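Alr3699 protein (Nostoc sp., PDB 4XSO) is of unknown function but belongs to the glycosyltransferase superfamily with a two-domain GT-B fold, a parallel sheet flanked by helices in each half. Local coordinates at residues H134-Q137 with T138-R141; I347-T350 with Q351-A354. All coordinates share one frame; numbering follows the deposited sequence.

Both contacts are local, each closing one turn at the start of a helix, and they follow one another along the chain without nesting or crossing. Contact 1 comes first: the loop that leaves strand 122-126 of the seven-stranded sheet turns into helix 137-150, with Ser136 as N-cap. Much later, after the chain has built the six-stranded sheet, contact 2 forms where helix 336-348 gives way to helix 350-368, with Asp349 as N-cap. The two lie on opposite sides of the chain's centre, about 45 Å apart between centres, one in each half of the GT-B fold. Contact 1 lies in a strand-to-helix connection, contact 2 at a helix-to-helix junction.

Contact 1: H134-Q137 with T138-R141; sequences HFSQ and TNLR
Ser136 and Asn139 grip each other at the first turn of helix 137-150. The Ser136 hydroxyl works in two directions: OG accepts from Asn139 N at 3.2 Å along a nearly straight path (170°), the N-cap bond, and donates to Asn139 OD1 at 2.9 Å. In the second bond OG stands above the plane of the Asn139 amide, 36° out of it. The first bond depends on the Ser136 torsion (chi1 70°), which places OG between the backbone N and the carbonyl carbon, turned toward the amides of the first helical turn. Behind the cap, Ser136 O receives Leu140 N at 3.0 Å and Gln137 O receives Arg141 N at 2.7 Å, the opening bonds of the helical ladder.

The close apolar packing is on the side of Leu140, a buried residue whose CD2 meets Phe135 CB at 3.5 Å. The two side chains cross at about a right angle; contact is made mainly at Phe135 CB, and the ring leads away from the leucine. The solvent side carries the exposed side chains of Gln137 and Arg141, whose mutual placement is doubtful in the model. Near the cap a water donates to Asn139 OD1 at 3.3 Å and accepts a weak bond from Ser136 N, linking the loop backbone to the asparagine amide.

In the N-terminal GT-B domain, this turn ends the connection from strand 122-126 to helix 137-150. Leu140 packs on Leu130 of that loop, whereas Phe135 and Asn139 touch Gln105 at the start of helix 105-118. Thr138 and Asn139 also pack on Ser79 and Leu80 of the second subunit.

Contact 2: I347-T350 with Q351-A354; sequences IEDT and QKTA
Asp349 O is held by two donors from Thr353, the backbone N at 3.0 Å and the hydroxyl OG1 at 2.8 Å. The amide arrives nearly in line with the carbonyl (161°), while the hydroxyl comes from above the carbonyl plane, 45° out of it. Thr353 can offer both because its OG1 lies beside its own backbone N (chi1 -66°), which directs the hydroxyl back down the helix. The doubly gripped carbonyl sits where the chain leaves one helix for the next.

Asp349 also caps the helix with its carboxylate. Asp349 OD1 accepts from Lys352 N at 3.3 Å, a long but straight bond that reaches the oxygen from above the carboxylate plane. The carboxylate leans against the root of the lysine side chain, with Asp349 OD1 3.5 Å from Lys352 CB, and the two side chains cross at about a right angle. Lys352 NZ remains 4.9 Å from Asp349 OD2; the charged atoms are not in contact, so any attraction is probably modest. A negative group at this helix start probably also suits the helix dipole. The next backbone bond, Ala354 N to Thr350 O, carries the ladder onward.

In the C-terminal GT-B domain, Asp349 is the break between helix 336-348 and helix 350-368. Across this bend Thr353 packs on Cys346 and Lys352 on Thr345, both of the preceding helix. The buried Thr353 also touches Pro309, just ahead of strand 310-313, and Ile347 rests on Pro232 and Gln234, in the loop leading to strand 235-240.

Contact 1: H134-Q137 with T138-R141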
loop_
_atom_site.group_PDB
_atom_site.type_symbol
_atom_site.label_atom_id
_atom_site.label_comp_id
_atom_site.label_asym_id
_atom_site.label_seq_id
_atom_site.Cartn_x
_atom_site.Cartn_y
_atom_site.Cartn_z
ATOM N N HIS A 134 -18.143 -16.885 1.598
ATOM C CA HIS A 134 -16.887 -17.280 2.230
ATOM C C HIS A 134 -15.825 -16.169 2.336
ATOM O O HIS A 134 -14.777 -16.384 2.891
ATOM C CB HIS A 134 -16.359 -18.508 1.506
ATOM C CG HIS A 134 -17.308 -19.668 1.546
ATOM N ND1 HIS A 134 -17.987 -20.116 0.433
ATOM C CD2 HIS A 134 -17.726 -20.441 2.577
ATOM C CE1 HIS A 134 -18.763 -21.127 0.768
ATOM N NE2 HIS A 134 -18.626 -21.344 2.063
ATOM N N PHE A 135 -16.112 -14.977 1.827
ATOM C CA PHE A 135 -15.197 -13.874 1.911
ATOM C C PHE A 135 -16.028 -12.647 2.166
ATOM O O PHE A 135 -17.100 -12.508 1.601
ATOM C CB PHE A 135 -14.428 -13.729 0.581
ATOM C CG PHE A 135 -13.519 -14.901 0.287
ATOM C CD1 PHE A 135 -12.384 -15.108 1.047
ATOM C CD2 PHE A 135 -13.833 -15.815 -0.695
ATOM C CE1 PHE A 135 -11.562 -16.192 0.808
ATOM C CE2 PHE A 135 -13.036 -16.898 -0.936
ATOM C CZ PHE A 135 -11.889 -17.094 -0.197
ATOM N N SER A 136 -15.522 -11.726 2.968
ATOM C CA SER A 136 -16.287 -10.532 3.266
ATOM C C SER A 136 -16.349 -9.724 2.017
ATOM O O SER A 136 -15.455 -9.801 1.169
ATOM C CB SER A 136 -15.631 -9.709 4.374
ATOM O OG SER A 136 -14.433 -9.105 3.928
ATOM N N GLN A 137 -17.383 -8.897 1.909
ATOM C CA GLN A 137 -17.573 -8.066 0.728
ATOM C C GLN A 137 -16.396 -7.114 0.572
ATOM O O GLN A 137 -15.920 -6.884 -0.540
ATOM C CB GLN A 137 -18.880 -7.279 0.831
ATOM C CG GLN A 137 -20.102 -8.035 0.337
ATOM C CD GLN A 137 -20.210 -8.043 -1.176
ATOM O OE1 GLN A 137 -19.214 -7.885 -1.882
ATOM N NE2 GLN A 137 -21.425 -8.226 -1.681
ATOM N N THR A 138 -15.923 -6.565 1.686
ATOM C CA THR A 138 -14.755 -5.707 1.652
ATOM C C THR A 138 -13.605 -6.356 0.912
ATOM O O THR A 138 -13.136 -5.792 -0.057
ATOM C CB THR A 138 -14.294 -5.295 3.094
ATOM O OG1 THR A 138 -15.112 -4.216 3.531
ATOM C CG2 THR A 138 -12.828 -4.802 3.148
ATOM N N ASN A 139 -13.176 -7.525 1.382
ATOM C CA ASN A 139 -12.089 -8.254 0.751
ATOM C C ASN A 139 -12.390 -8.499 -0.723
ATOM O O ASN A 139 -11.505 -8.372 -1.543
ATOM C CB ASN A 139 -11.788 -9.588 1.473
ATOM C CG ASN A 139 -11.106 -9.379 2.812
ATOM O OD1 ASN A 139 -11.638 -9.698 3.896
ATOM N ND2 ASN A 139 -9.931 -8.809 2.749
ATOM N N LEU A 140 -13.632 -8.824 -1.052
ATOM C CA LEU A 140 -13.992 -9.094 -2.449
ATOM C C LEU A 140 -13.872 -7.871 -3.321
ATOM O O LEU A 140 -13.303 -7.948 -4.429
ATOM C CB LEU A 140 -15.418 -9.626 -2.592
ATOM C CG LEU A 140 -15.712 -11.023 -2.071
ATOM C CD1 LEU A 140 -17.079 -11.434 -2.623
ATOM C CD2 LEU A 140 -14.648 -12.042 -2.426
ATOM N N ARG A 141 -14.462 -6.769 -2.861
ATOM C CA ARG A 141 -14.384 -5.498 -3.577
ATOM C C ARG A 141 -12.911 -5.068 -3.820
ATOM O O ARG A 141 -12.556 -4.642 -4.892
ATOM C CB ARG A 141 -15.129 -4.367 -2.820
ATOM C CG ARG A 141 -16.659 -4.322 -2.906
ATOM C CD ARG A 141 -17.198 -4.864 -4.230
ATOM N NE ARG A 141 -18.574 -4.449 -4.526
ATOM C CZ ARG A 141 -19.685 -5.097 -4.165
ATOM N NH1 ARG A 141 -19.645 -6.235 -3.456
ATOM N NH2 ARG A 141 -20.851 -4.583 -4.518
HETATM O O HOH W 1 -12.486 -12.878 3.854
#

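Contact 2: I347-T350 with Q351-A354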
loop_
_atom_site.group_PDB
_atom_site.type_symbol
_atom_site.label_atom_id
_atom_site.label_comp_id
_atom_site.label_asym_id
_atom_site.label_seq_id
_atom_site.Cartn_x
_atom_site.Cartn_y
_atom_site.Cartn_z
ATOM N N ILE A 347 -21.123 -51.630 -7.769
ATOM C CA ILE A 347 -21.073 -53.048 -7.330
ATOM C C ILE A 347 -21.690 -53.990 -8.352
ATOM O O ILE A 347 -21.098 -54.991 -8.733
ATOM C CB ILE A 347 -21.826 -53.202 -5.982
ATOM C CG1 ILE A 347 -21.034 -52.507 -4.895
ATOM C CG2 ILE A 347 -22.037 -54.670 -5.653
ATOM C CD1 ILE A 347 -21.812 -52.200 -3.624
ATOM N N GLU A 348 -22.873 -53.620 -8.828
ATOM C CA GLU A 348 -23.669 -54.425 -9.696
ATOM C C GLU A 348 -23.239 -54.356 -11.141
ATOM O O GLU A 348 -23.444 -55.331 -11.822
ATOM C CB GLU A 348 -25.137 -53.985 -9.646
ATOM C CG GLU A 348 -25.767 -54.018 -8.260
ATOM C CD GLU A 348 -27.159 -53.351 -8.230
ATOM O OE1 GLU A 348 -27.956 -53.573 -9.165
ATOM O OE2 GLU A 348 -27.459 -52.603 -7.273
ATOM N N ASP A 349 -22.715 -53.216 -11.642
ATOM C CA ASP A 349 -22.217 -53.170 -13.018
ATOM C C ASP A 349 -20.716 -52.979 -13.162
ATOM O O ASP A 349 -20.209 -51.939 -13.530
ATOM C CB ASP A 349 -22.961 -52.194 -13.892
ATOM C CG ASP A 349 -23.031 -52.682 -15.396
ATOM O OD1 ASP A 349 -22.049 -53.289 -16.002
ATOM O OD2 ASP A 349 -24.112 -52.432 -15.988
ATOM N N THR A 350 -20.060 -54.082 -12.986
ATOM C CA THR A 350 -18.630 -54.203 -12.949
ATOM C C THR A 350 -17.951 -53.782 -14.237
ATOM O O THR A 350 -16.999 -53.066 -14.215
ATOM C CB THR A 350 -18.332 -55.652 -12.550
ATOM O OG1 THR A 350 -18.883 -55.812 -11.232
ATOM C CG2 THR A 350 -16.846 -55.935 -12.483
ATOM N N GLN A 351 -18.478 -54.215 -15.351
ATOM C CA GLN A 351 -17.972 -53.879 -16.679
ATOM C C GLN A 351 -18.079 -52.381 -17.057
ATOM O O GLN A 351 -17.155 -51.788 -17.580
ATOM C CB GLN A 351 -18.810 -54.685 -17.694
ATOM C CG GLN A 351 -18.485 -54.402 -19.135
ATOM C CD GLN A 351 -17.172 -55.036 -19.491
ATOM O OE1 GLN A 351 -17.030 -56.256 -19.386
ATOM N NE2 GLN A 351 -16.200 -54.228 -19.888
ATOM N N LYS A 352 -19.275 -51.833 -16.931
ATOM C CA LYS A 352 -19.483 -50.444 -17.165
ATOM C C LYS A 352 -18.545 -49.609 -16.261
ATOM O O LYS A 352 -17.919 -48.643 -16.711
ATOM C CB LYS A 352 -20.959 -50.125 -16.892
ATOM C CG LYS A 352 -21.324 -48.676 -16.754
ATOM C CD LYS A 352 -22.843 -48.547 -16.599
ATOM C CE LYS A 352 -23.182 -47.507 -15.575
ATOM N NZ LYS A 352 -24.625 -47.599 -15.271
ATOM N N THR A 353 -18.458 -50.006 -14.999
ATOM C CA THR A 353 -17.651 -49.312 -14.041
ATOM C C THR A 353 -16.160 -49.341 -14.466
ATOM O O THR A 353 -15.501 -48.290 -14.413
ATOM C CB THR A 353 -17.865 -49.919 -12.656
ATOM O OG1 THR A 353 -19.227 -49.673 -12.235
ATOM C CG2 THR A 353 -16.947 -49.324 -11.678
ATOM N N ALA A 354 -15.636 -50.480 -14.939
ATOM C CA ALA A 354 -14.204 -50.508 -15.409
ATOM C C ALA A 354 -14.015 -49.652 -16.661
ATOM O O ALA A 354 -12.956 -49.115 -16.855
ATOM C CB ALA A 354 -13.691 -51.917 -15.703
#